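Local coordinates for protein cadherin-5 (Gallus gallus, PDB 3PPE) that mediates calcium-dependent, homophilic adhesion between cells as a classical cadherin of endothelial junctions, here represented by its first two extracellular domains, at residues 115-126 with 158-169; 170-181 with 193-203. All coordinates share one frame; numbering follows the deposited sequence. Where two conformers were deposited one is given.

Contact 1: 115-126 with 158-169; sequences EMSRLGTSVTKV and SGVIFTARADLD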
loop_
_atom_site.group_PDB
_atom_site.type_symbol
_atom_site.label_atom_id
_atom_site.label_comp_id
_atom_site.label_asym_id
_atom_site.label_seq_id
_atom_site.Cartn_x
_atom_site.Cartn_y
_atom_site.Cartn_z
ATOM N N GLU A 115 27.492 -27.519 -44.880
ATOM C CA GLU A 115 26.922 -28.842 -44.807
ATOM C C GLU A 115 27.860 -29.751 -44.048
ATOM O O GLU A 115 29.058 -29.497 -44.004
ATOM C CB GLU A 115 26.674 -29.430 -46.211
ATOM C CG GLU A 115 27.944 -29.539 -47.072
ATOM C CD GLU A 115 27.723 -30.439 -48.293
ATOM O OE1 GLU A 115 28.639 -30.512 -49.169
ATOM O OE2 GLU A 115 26.636 -31.076 -48.348
ATOM N N MET A 116 27.307 -30.806 -43.457
ATOM C CA MET A 116 28.103 -31.816 -42.776
ATOM C C MET A 116 28.964 -31.268 -41.623
ATOM O O MET A 116 29.933 -31.894 -41.243
ATOM C CB MET A 116 28.965 -32.614 -43.801
ATOM C CG MET A 116 28.173 -33.198 -45.013
ATOM S SD MET A 116 26.858 -34.325 -44.492
ATOM C CE MET A 116 27.822 -35.590 -43.676
ATOM N N SER A 117 28.600 -30.118 -41.049
ATOM C CA SER A 117 29.258 -29.630 -39.826
ATOM C C SER A 117 28.934 -30.602 -38.686
ATOM O O SER A 117 27.870 -31.241 -38.664
ATOM C CB SER A 117 28.753 -28.226 -39.483
ATOM O OG SER A 117 29.036 -27.264 -40.532
ATOM N N ARG A 118 29.861 -30.706 -37.743
ATOM C CA ARG A 118 29.618 -31.498 -36.555
ATOM C C ARG A 118 28.335 -31.071 -35.805
ATOM O O ARG A 118 27.829 -29.938 -35.915
ATOM C CB ARG A 118 30.845 -31.486 -35.635
ATOM C CG ARG A 118 31.220 -30.107 -35.040
ATOM C CD ARG A 118 32.593 -30.195 -34.405
ATOM N NE ARG A 118 32.958 -28.997 -33.664
ATOM C CZ ARG A 118 34.064 -28.883 -32.931
ATOM N NH1 ARG A 118 34.929 -29.886 -32.863
ATOM N NH2 ARG A 118 34.318 -27.760 -32.279
ATOM N N LEU A 119 27.751 -32.040 -35.114
ATOM C CA LEU A 119 26.657 -31.780 -34.194
ATOM C C LEU A 119 27.050 -30.648 -33.235
ATOM O O LEU A 119 28.167 -30.655 -32.696
ATOM C CB LEU A 119 26.393 -33.031 -33.372
ATOM C CG LEU A 119 25.491 -32.885 -32.165
ATOM C CD1 LEU A 119 24.051 -32.726 -32.640
ATOM C CD2 LEU A 119 25.651 -34.126 -31.338
ATOM N N GLY A 120 26.120 -29.701 -33.026
ATOM C CA GLY A 120 26.291 -28.624 -32.056
ATOM C C GLY A 120 27.111 -27.473 -32.622
ATOM O O GLY A 120 27.712 -26.684 -31.869
ATOM N N THR A 121 27.128 -27.364 -33.949
ATOM C CA THR A 121 27.747 -26.226 -34.605
ATOM C C THR A 121 26.801 -25.046 -34.550
ATOM O O THR A 121 25.654 -25.139 -34.989
ATOM C CB THR A 121 28.122 -26.505 -36.068
ATOM O OG1 THR A 121 29.111 -27.565 -36.097
ATOM C CG2 THR A 121 28.736 -25.235 -36.668
ATOM N N SER A 122 27.311 -23.936 -34.003
ATOM C CA SER A 122 26.567 -22.723 -33.843
ATOM C C SER A 122 26.237 -22.136 -35.230
ATOM O O SER A 122 27.132 -22.020 -36.103
ATOM C CB SER A 122 27.462 -21.767 -33.039
ATOM O OG SER A 122 26.859 -20.530 -32.965
ATOM N N VAL A 123 24.979 -21.748 -35.448
ATOM C CA VAL A 123 24.562 -21.283 -36.772
ATOM C C VAL A 123 24.332 -19.751 -36.799
ATOM O O VAL A 123 24.917 -19.023 -37.591
ATOM C CB VAL A 123 23.263 -22.028 -37.210
ATOM C CG1 VAL A 123 22.739 -21.493 -38.560
ATOM C CG2 VAL A 123 23.466 -23.550 -37.205
ATOM N N THR A 124 23.475 -19.276 -35.893
ATOM C CA THR A 124 23.037 -17.911 -35.883
ATOM C C THR A 124 22.346 -17.667 -34.536
ATOM O O THR A 124 22.162 -18.615 -33.760
ATOM C CB THR A 124 22.090 -17.621 -37.097
ATOM O OG1 THR A 124 21.946 -16.221 -37.217
ATOM C CG2 THR A 124 20.710 -18.241 -36.941
ATOM N N LYS A 125 22.042 -16.411 -34.219
ATOM C CA LYS A 125 21.401 -16.110 -32.952
ATOM C C LYS A 125 20.080 -15.417 -33.249
ATOM O O LYS A 125 20.017 -14.544 -34.111
ATOM C CB LYS A 125 22.255 -15.191 -32.067
ATOM C CG LYS A 125 21.688 -15.073 -30.617
ATOM C CD LYS A 125 22.350 -13.982 -29.816
ATOM C CE LYS A 125 21.704 -13.803 -28.420
ATOM N NZ LYS A 125 20.218 -13.470 -28.445
ATOM N N VAL A 126 19.019 -15.828 -32.569
ATOM C CA VAL A 126 17.752 -15.087 -32.624
ATOM C C VAL A 126 17.593 -14.365 -31.269
ATOM O O VAL A 126 18.223 -14.767 -30.275
ATOM C CB VAL A 126 16.502 -15.993 -32.997
ATOM C CG1 VAL A 126 16.738 -16.712 -34.352
ATOM C CG2 VAL A 126 16.132 -17.044 -31.898
ATOM N N SER A 158 19.703 -18.620 -24.690
ATOM C CA SER A 158 20.155 -17.314 -25.211
ATOM C C SER A 158 19.695 -17.026 -26.653
ATOM O O SER A 158 20.014 -15.980 -27.197
ATOM C CB SER A 158 21.678 -17.166 -25.164
ATOM O OG SER A 158 22.117 -16.965 -23.812
ATOM N N GLY A 159 18.974 -17.949 -27.273
ATOM C CA GLY A 159 18.549 -17.767 -28.667
ATOM C C GLY A 159 19.573 -18.208 -29.711
ATOM O O GLY A 159 19.373 -17.978 -30.914
ATOM N N VAL A 160 20.647 -18.856 -29.281
ATOM C CA VAL A 160 21.627 -19.403 -30.227
ATOM C C VAL A 160 21.129 -20.731 -30.824
ATOM O O VAL A 160 20.708 -21.636 -30.098
ATOM C CB VAL A 160 23.025 -19.536 -29.601
ATOM C CG1 VAL A 160 24.092 -20.088 -30.633
ATOM C CG2 VAL A 160 23.498 -18.153 -29.038
ATOM N N ILE A 161 21.171 -20.793 -32.151
ATOM C CA ILE A 161 20.742 -21.975 -32.914
ATOM C C ILE A 161 21.973 -22.783 -33.316
ATOM O O ILE A 161 22.974 -22.226 -33.763
ATOM C CB ILE A 161 19.880 -21.557 -34.139
ATOM C CG1 ILE A 161 18.665 -20.744 -33.655
ATOM C CG2 ILE A 161 19.428 -22.775 -34.991
ATOM C CD1 ILE A 161 17.752 -20.293 -34.757
ATOM N N PHE A 162 21.883 -24.101 -33.133
ATOM C CA PHE A 162 22.974 -25.049 -33.373
ATOM C C PHE A 162 22.462 -26.182 -34.241
ATOM O O PHE A 162 21.272 -26.503 -34.182
ATOM C CB PHE A 162 23.434 -25.673 -32.052
ATOM C CG PHE A 162 23.947 -24.690 -31.041
ATOM C CD1 PHE A 162 23.080 -24.099 -30.105
ATOM C CD2 PHE A 162 25.306 -24.408 -30.966
ATOM C CE1 PHE A 162 23.580 -23.180 -29.162
ATOM C CE2 PHE A 162 25.823 -23.508 -30.006
ATOM C CZ PHE A 162 24.959 -22.894 -29.108
ATOM N N THR A 163 23.366 -26.827 -35.002
ATOM C CA THR A 163 23.004 -28.042 -35.744
ATOM C C THR A 163 22.656 -29.129 -34.719
ATOM O O THR A 163 23.343 -29.269 -33.704
ATOM C CB THR A 163 24.163 -28.544 -36.686
ATOM O OG1 THR A 163 25.307 -28.820 -35.885
ATOM C CG2 THR A 163 24.529 -27.469 -37.769
ATOM N N ALA A 164 21.578 -29.869 -35.002
ATOM C CA ALA A 164 21.075 -30.960 -34.160
ATOM C C ALA A 164 21.504 -32.332 -34.664
ATOM O O ALA A 164 21.267 -33.328 -33.994
ATOM C CB ALA A 164 19.540 -30.926 -34.057
ATOM N N ARG A 165 22.173 -32.361 -35.806
ATOM C CA ARG A 165 22.603 -33.604 -36.478
ATOM C C ARG A 165 23.932 -33.288 -37.118
ATOM O O ARG A 165 24.151 -32.143 -37.506
ATOM C CB ARG A 165 21.617 -33.995 -37.605
ATOM C CG ARG A 165 20.184 -34.383 -37.135
ATOM C CD ARG A 165 19.291 -34.822 -38.302
ATOM N NE ARG A 165 19.797 -36.073 -38.878
ATOM C CZ ARG A 165 19.426 -37.293 -38.512
ATOM N NH1 ARG A 165 18.531 -37.476 -37.527
ATOM N NH2 ARG A 165 19.995 -38.346 -39.123
ATOM N N ALA A 166 24.779 -34.302 -37.302
ATOM C CA ALA A 166 26.075 -34.118 -37.983
ATOM C C ALA A 166 26.016 -34.447 -39.468
ATOM O O ALA A 166 27.008 -34.286 -40.149
ATOM C CB ALA A 166 27.158 -34.971 -37.328
ATOM N N ASP A 167 24.868 -34.883 -39.984
ATOM C CA ASP A 167 24.772 -35.312 -41.394
ATOM C C ASP A 167 23.959 -34.370 -42.289
ATOM O O ASP A 167 23.349 -34.836 -43.258
ATOM C CB ASP A 167 24.164 -36.739 -41.485
ATOM C CG ASP A 167 22.821 -36.843 -40.770
ATOM O OD1 ASP A 167 22.269 -37.963 -40.640
ATOM O OD2 ASP A 167 22.317 -35.789 -40.308
ATOM N N LEU A 168 23.902 -33.067 -41.978
ATOM C CA LEU A 168 23.100 -32.174 -42.831
ATOM C C LEU A 168 23.757 -31.998 -44.207
ATOM O O LEU A 168 24.834 -31.427 -44.332
ATOM C CB LEU A 168 22.773 -30.826 -42.182
ATOM C CG LEU A 168 22.111 -30.860 -40.791
ATOM C CD1 LEU A 168 21.986 -29.469 -40.219
ATOM C CD2 LEU A 168 20.764 -31.567 -40.836
ATOM N N ASP A 169 23.052 -32.462 -45.228
ATOM C CA ASP A 169 23.585 -32.624 -46.576
ATOM C C ASP A 169 22.861 -31.626 -47.469
ATOM O O ASP A 169 21.633 -31.704 -47.625
ATOM C CB ASP A 169 23.299 -34.062 -47.033
ATOM C CG ASP A 169 24.015 -34.432 -48.348
ATOM O OD1 ASP A 169 24.698 -35.483 -48.375
ATOM O OD2 ASP A 169 23.909 -33.685 -49.348
HETATM O O HOH W 1 26.418 -32.535 -50.497
HETATM O O HOH W 2 29.878 -34.105 -39.854
HETATM O O HOH W 3 25.484 -31.301 -39.999
#

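Contact 2: 170-181 with 193-203; sequences RESQSAYEIIVK and STATVIIRLTD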
loop_
_atom_site.group_PDB
_atom_site.type_symbol
_atom_site.label_atom_id
_atom_site.label_comp_id
_atom_site.label_asym_id
_atom_site.label_seq_id
_atom_site.Cartn_x
_atom_site.Cartn_y
_atom_site.Cartn_z
ATOM N N ARG A 170 23.624 -30.688 -48.033
ATOM C CA ARG A 170 23.101 -29.672 -48.947
ATOM C C ARG A 170 22.310 -30.253 -50.142
ATOM O O ARG A 170 21.346 -29.639 -50.608
ATOM C CB ARG A 170 24.238 -28.763 -49.449
ATOM C CG ARG A 170 23.740 -27.526 -50.162
ATOM C CD ARG A 170 24.848 -26.732 -50.823
ATOM N NE ARG A 170 24.289 -26.061 -51.994
ATOM C CZ ARG A 170 23.725 -24.860 -51.973
ATOM N NH1 ARG A 170 23.683 -24.187 -50.835
ATOM N NH2 ARG A 170 23.225 -24.314 -53.076
ATOM N N GLU A 171 22.719 -31.429 -50.625
ATOM C CA GLU A 171 22.004 -32.119 -51.711
ATOM C C GLU A 171 20.584 -32.475 -51.272
ATOM O O GLU A 171 19.643 -32.221 -52.002
ATOM C CB GLU A 171 22.747 -33.395 -52.193
ATOM C CG GLU A 171 24.112 -33.141 -52.837
ATOM C CD GLU A 171 24.792 -34.428 -53.370
ATOM O OE1 GLU A 171 24.900 -35.444 -52.616
ATOM O OE2 GLU A 171 25.227 -34.423 -54.555
ATOM N N SER A 172 20.425 -33.039 -50.075
ATOM C CA SER A 172 19.090 -33.353 -49.545
ATOM C C SER A 172 18.215 -32.114 -49.399
ATOM O O SER A 172 17.055 -32.121 -49.811
ATOM C CB SER A 172 19.173 -34.070 -48.207
ATOM O OG SER A 172 19.826 -35.301 -48.361
ATOM N N GLN A 173 18.786 -31.061 -48.815
ATOM C CA GLN A 173 18.095 -29.820 -48.518
ATOM C C GLN A 173 19.128 -28.689 -48.358
ATOM O O GLN A 173 20.000 -28.755 -47.489
ATOM C CB GLN A 173 17.275 -29.991 -47.230
ATOM C CG GLN A 173 16.534 -28.767 -46.752
ATOM C CD GLN A 173 15.534 -28.250 -47.755
ATOM O OE1 GLN A 173 15.861 -27.416 -48.608
ATOM N NE2 GLN A 173 14.298 -28.709 -47.643
ATOM N N SER A 174 19.021 -27.650 -49.177
ATOM C CA SER A 174 19.955 -26.517 -49.093
ATOM C C SER A 174 19.488 -25.338 -48.235
ATOM O O SER A 174 20.259 -24.406 -48.009
ATOM C CB SER A 174 20.262 -26.001 -50.509
ATOM O OG SER A 174 19.090 -25.483 -51.124
ATOM N N ALA A 175 18.226 -25.342 -47.821
ATOM C CA ALA A 175 17.689 -24.242 -46.999
ATOM C C ALA A 175 16.606 -24.749 -46.049
ATOM O O ALA A 175 15.659 -25.403 -46.467
ATOM C CB ALA A 175 17.152 -23.112 -47.873
ATOM N N TYR A 176 16.746 -24.487 -44.768
ATOM C CA TYR A 176 15.697 -24.890 -43.838
ATOM C C TYR A 176 14.940 -23.657 -43.424
ATOM O O TYR A 176 15.514 -22.597 -43.245
ATOM C CB TYR A 176 16.291 -25.547 -42.609
ATOM C CG TYR A 176 16.852 -26.909 -42.918
ATOM C CD1 TYR A 176 18.145 -27.053 -43.462
ATOM C CD2 TYR A 176 16.085 -28.049 -42.682
ATOM C CE1 TYR A 176 18.660 -28.327 -43.730
ATOM C CE2 TYR A 176 16.576 -29.294 -42.935
ATOM C CZ TYR A 176 17.842 -29.447 -43.467
ATOM O OH TYR A 176 18.267 -30.721 -43.711
ATOM N N GLU A 177 13.645 -23.806 -43.266
ATOM C CA GLU A 177 12.874 -22.737 -42.709
ATOM C C GLU A 177 12.333 -23.260 -41.399
ATOM O O GLU A 177 11.471 -24.140 -41.373
ATOM C CB GLU A 177 11.773 -22.339 -43.674
ATOM C CG GLU A 177 10.683 -21.556 -43.013
ATOM C CD GLU A 177 9.667 -20.999 -43.998
ATOM O OE1 GLU A 177 10.064 -20.551 -45.106
ATOM O OE2 GLU A 177 8.471 -21.009 -43.636
ATOM N N ILE A 178 12.897 -22.776 -40.293
ATOM C CA ILE A 178 12.479 -23.277 -39.000
ATOM C C ILE A 178 11.677 -22.181 -38.240
ATOM O O ILE A 178 11.814 -20.986 -38.511
ATOM C CB ILE A 178 13.685 -23.839 -38.155
ATOM C CG1 ILE A 178 14.526 -22.673 -37.674
ATOM C CG2 ILE A 178 14.499 -24.942 -38.972
ATOM C CD1 ILE A 178 15.553 -23.000 -36.565
ATOM N N ILE A 179 10.836 -22.599 -37.320
ATOM C CA ILE A 179 10.021 -21.660 -36.547
ATOM C C ILE A 179 10.468 -21.678 -35.100
ATOM O O ILE A 179 10.577 -22.750 -34.481
ATOM C CB ILE A 179 8.506 -21.996 -36.622
ATOM C CG1 ILE A 179 8.045 -22.184 -38.076
ATOM C CG2 ILE A 179 7.673 -20.908 -35.906
ATOM C CD1 ILE A 179 8.220 -20.953 -38.977
ATOM N N VAL A 180 10.750 -20.491 -34.570
ATOM C CA VAL A 180 11.169 -20.375 -33.189
ATOM C C VAL A 180 10.064 -19.655 -32.397
ATOM O O VAL A 180 9.283 -18.880 -32.952
ATOM C CB VAL A 180 12.605 -19.711 -33.089
ATOM C CG1 VAL A 180 12.594 -18.265 -33.593
ATOM C CG2 VAL A 180 13.208 -19.820 -31.671
ATOM N N LYS A 181 9.964 -19.950 -31.108
ATOM C CA LYS A 181 8.983 -19.332 -30.262
ATOM C C LYS A 181 9.717 -18.911 -28.987
ATOM O O LYS A 181 10.603 -19.632 -28.477
ATOM C CB LYS A 181 7.874 -20.348 -29.920
ATOM C CG LYS A 181 6.675 -19.741 -29.130
ATOM C CD LYS A 181 5.489 -20.714 -29.017
ATOM C CE LYS A 181 4.153 -19.941 -28.781
ATOM N NZ LYS A 181 3.041 -20.911 -28.346
ATOM N N SER A 193 5.415 -13.621 -30.682
ATOM C CA SER A 193 6.377 -14.399 -29.911
ATOM C C SER A 193 6.908 -15.578 -30.719
ATOM O O SER A 193 7.559 -16.471 -30.178
ATOM C CB SER A 193 5.743 -14.896 -28.610
ATOM O OG SER A 193 5.628 -13.847 -27.664
ATOM N N THR A 194 6.627 -15.573 -32.019
ATOM C CA THR A 194 7.252 -16.513 -32.943
ATOM C C THR A 194 8.002 -15.781 -34.050
ATOM O O THR A 194 7.724 -14.617 -34.337
ATOM C CB THR A 194 6.213 -17.458 -33.575
ATOM O OG1 THR A 194 5.292 -16.698 -34.367
ATOM C CG2 THR A 194 5.449 -18.208 -32.496
ATOM N N ALA A 195 8.953 -16.473 -34.671
ATOM C CA ALA A 195 9.604 -15.968 -35.874
ATOM C C ALA A 195 10.112 -17.113 -36.746
ATOM O O ALA A 195 10.066 -18.277 -36.348
ATOM C CB ALA A 195 10.745 -15.031 -35.508
ATOM N N THR A 196 10.596 -16.774 -37.936
ATOM C CA THR A 196 11.155 -17.770 -38.852
ATOM C C THR A 196 12.634 -17.543 -38.981
ATOM O O THR A 196 13.107 -16.389 -39.035
ATOM C CB THR A 196 10.499 -17.619 -40.272
ATOM O OG1 THR A 196 9.078 -17.729 -40.144
ATOM C CG2 THR A 196 10.947 -18.679 -41.265
ATOM N N VAL A 197 13.363 -18.651 -39.050
ATOM C CA VAL A 197 14.778 -18.640 -39.343
ATOM C C VAL A 197 14.991 -19.420 -40.631
ATOM O O VAL A 197 14.678 -20.597 -40.696
ATOM C CB VAL A 197 15.644 -19.274 -38.244
ATOM C CG1 VAL A 197 17.095 -18.857 -38.430
ATOM C CG2 VAL A 197 15.158 -18.844 -36.851
ATOM N N ILE A 198 15.530 -18.739 -41.623
ATOM C CA ILE A 198 15.950 -19.392 -42.856
ATOM C C ILE A 198 17.431 -19.688 -42.714
ATOM O O ILE A 198 18.253 -18.783 -42.537
ATOM C CB ILE A 198 15.661 -18.510 -44.071
ATOM C CG1 ILE A 198 14.143 -18.305 -44.189
ATOM C CG2 ILE A 198 16.189 -19.178 -45.358
ATOM C CD1 ILE A 198 13.804 -17.039 -44.981
ATOM N N ILE A 199 17.756 -20.974 -42.741
ATOM C CA ILE A 199 19.129 -21.423 -42.572
ATOM C C ILE A 199 19.568 -22.113 -43.873
ATOM O O ILE A 199 19.037 -23.167 -44.247
ATOM C CB ILE A 199 19.239 -22.398 -41.417
ATOM C CG1 ILE A 199 18.927 -21.674 -40.099
ATOM C CG2 ILE A 199 20.673 -23.045 -41.384
ATOM C CD1 ILE A 199 18.521 -22.574 -38.999
ATOM N N ARG A 200 20.518 -21.505 -44.559
ATOM C CA ARG A 200 21.049 -22.074 -45.792
ATOM C C ARG A 200 22.229 -22.977 -45.470
ATOM O O ARG A 200 23.077 -22.625 -44.659
ATOM C CB ARG A 200 21.522 -20.946 -46.716
ATOM C CG ARG A 200 20.406 -20.173 -47.340
ATOM C CD ARG A 200 20.893 -18.881 -47.965
ATOM N NE ARG A 200 22.324 -18.909 -48.285
ATOM C CZ ARG A 200 23.251 -18.173 -47.675
ATOM N NH1 ARG A 200 22.906 -17.329 -46.718
ATOM N NH2 ARG A 200 24.523 -18.284 -48.029
ATOM N N LEU A 201 22.292 -24.131 -46.118
ATOM C CA LEU A 201 23.448 -25.017 -46.039
ATOM C C LEU A 201 24.392 -24.667 -47.176
ATOM O O LEU A 201 23.974 -24.623 -48.342
ATOM C CB LEU A 201 23.013 -26.486 -46.133
ATOM C CG LEU A 201 22.553 -27.188 -44.857
ATOM C CD1 LEU A 201 23.756 -27.608 -44.019
ATOM C CD2 LEU A 201 21.680 -26.315 -43.980
ATOM N N THR A 202 25.647 -24.394 -46.830
ATOM C CA THR A 202 26.648 -23.969 -47.801
ATOM C C THR A 202 27.621 -25.100 -48.163
ATOM O O THR A 202 27.753 -26.075 -47.449
ATOM C CB THR A 202 27.391 -22.696 -47.340
ATOM O OG1 THR A 202 27.963 -22.918 -46.051
ATOM C CG2 THR A 202 26.410 -21.517 -47.265
ATOM N N ASP A 203 28.279 -24.970 -49.302
ATOM C CA ASP A 203 28.866 -26.155 -49.929
ATOM C C ASP A 203 30.334 -26.266 -49.619
ATOM O O ASP A 203 30.669 -27.086 -48.726
ATOM C CB ASP A 203 28.585 -26.215 -51.463
ATOM C CG ASP A 203 28.768 -27.619 -52.025
ATOM O OD1 ASP A 203 29.860 -28.222 -51.823
ATOM O OD2 ASP A 203 27.830 -28.144 -52.670
ATOM O OXT ASP A 203 31.155 -25.546 -50.241
HETATM O O HOH W 4 7.479 -19.198 -41.725
#

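Contact 1: 115-126 with 158-169
The ring of Phe162 meets residues 120-122 obliquely, presenting CD2 at 3.4 Å from Gly120 O and CE2 to Ser122 CB. The carboxylates of Glu115 and Asp169 lie side by side but with their planes nearly perpendicular (85°), and OE2 of Glu115 is 3.9 Å from OD2 of Asp169. Water 1 donates to both oxygens, which probably eases the meeting of like charges; the backbone N of Arg170 also binds that Glu115 oxygen, and the N of Glu171 that of Asp169. The guanidinium of Arg165 grips Asp167 side-on in a salt bridge, NH2 to OD1 in its plane and NE to OD2 somewhat tilted from it, each oxygen using its syn lone pair. These groups flank an antiparallel pairing in the second cadherin domain (EC2), an immunoglobulin-like beta sandwich. Ser122 with Phe162 and Lys125 with Val160 form non-hydrogen-bonded pairs, whereas Val123 and Thr124 together oppose Ile161 in a classic beta bulge, with Val123 at psi -55°. Val123 N binds Ile161 O at 2.7 Å, and Ile161 N binds Thr124 O almost straight. Ahead of the strand, a type II turn from Arg118 to Thr121 is tied down by Thr163. Its OG1, held between backbone N and carbonyl carbon (chi1 60°), donates to Arg118 O at 2.8 Å, while Thr121 OG1 reaches the same oxygen from the opposite face of its plane. Leu119 lays CD1 against Ala164 O, 3.2 Å away. Met116 curls its bent chain over the facing loop, SD 3.6 Å from Asp167 C, while its N binds Leu168 O. At the far end the extended Lys125 chain turns only at its tip, bringing NZ 2.8 Å from Ser158 O, with Val126 O and Thr127 OG1 as further partners. A CB on Gly159 would run into Val126 O.

Contact 2: 170-181 with 193-203
A beta hairpin of EC2, made by strands 175-184 and 194-202, brings these segments together as an antiparallel ladder. Tyr176, Ile178 and Val180 form hydrogen-bonded pairs with Ile199, Val197 and Ala195, each joined by two backbone bonds; Tyr176 N to Ile199 O is 2.7 Å. Leu201 N to Ser174 O prolongs the ladder. Arg170 spans the open end of the hairpin: with CG anti to the backbone N (chi1 -168°) and the chain extended to NE, it puts NH1 almost in line with the Leu201 carbonyl. That bond lies in the guanidinium plane, but the modelled NH1 to O length of 2.5 Å is doubtful, too short to be taken at face value. Ser174 CB sits over the centre of one guanidinium face, 3.8 Å above it, while Asp203 OD2 stays 4.2 Å from Arg170 NE, beyond a salt bridge. A methionine at Arg170 has no guanidinium, which would probably leave Leu201 O without this side-chain partner, Asp203 without a nearby positive charge, and the open end of the hairpin less firmly tied. On the interior side, Ile178 and Val197 lie alongside each other, CG1 of the isoleucine 3.6 Å from CB of the valine, and Ile178 CD1 touches Ile199 CD1. Leu201 CD2 comes to the edge of the Tyr176 ring, 3.6 Å from CE1, and Gln173 CG lies on one face, offset toward the rim. On the other side of the sheet the side chains of Glu177 and Thr196 cross, CG of the glutamate 3.4 Å from CG2 of the threonine, and water 4 joins their OE2 and OG1. Phe153 meets the Tyr176 ring edge-to-face. The hairpin is central in its sheet: strand 142-148 pairs with 175-184, strand 108-114 runs parallel to 194-202, and Val123 and Val126 of strand 122-129 pack against its interior face.

In the fold
Both contacts build EC2, from its two facing sheets: contact 1 pairs strands 122-129 and 160-163 of one, contact 2 strands 175-184 and 194-202 of the other. They meet in the sandwich interior, where Ile161 CD1 packs 3.6 Å from Val197 CG2, and at one end, where the backbone N of Glu115 probably bonds to Thr202 O and Glu115 CA packs on Leu201 CD1. Contact 1 is the more superficial, a short bulged ladder continued by loops joined largely through backbone carbonyls and bridging waters, one of them between two carboxylates. Contact 2 is a longer, regular ladder with more buried residues and an apolar inner face, mostly aliphatic with Tyr176 at one end; its polar groups gather on the outer face and at the terminal end.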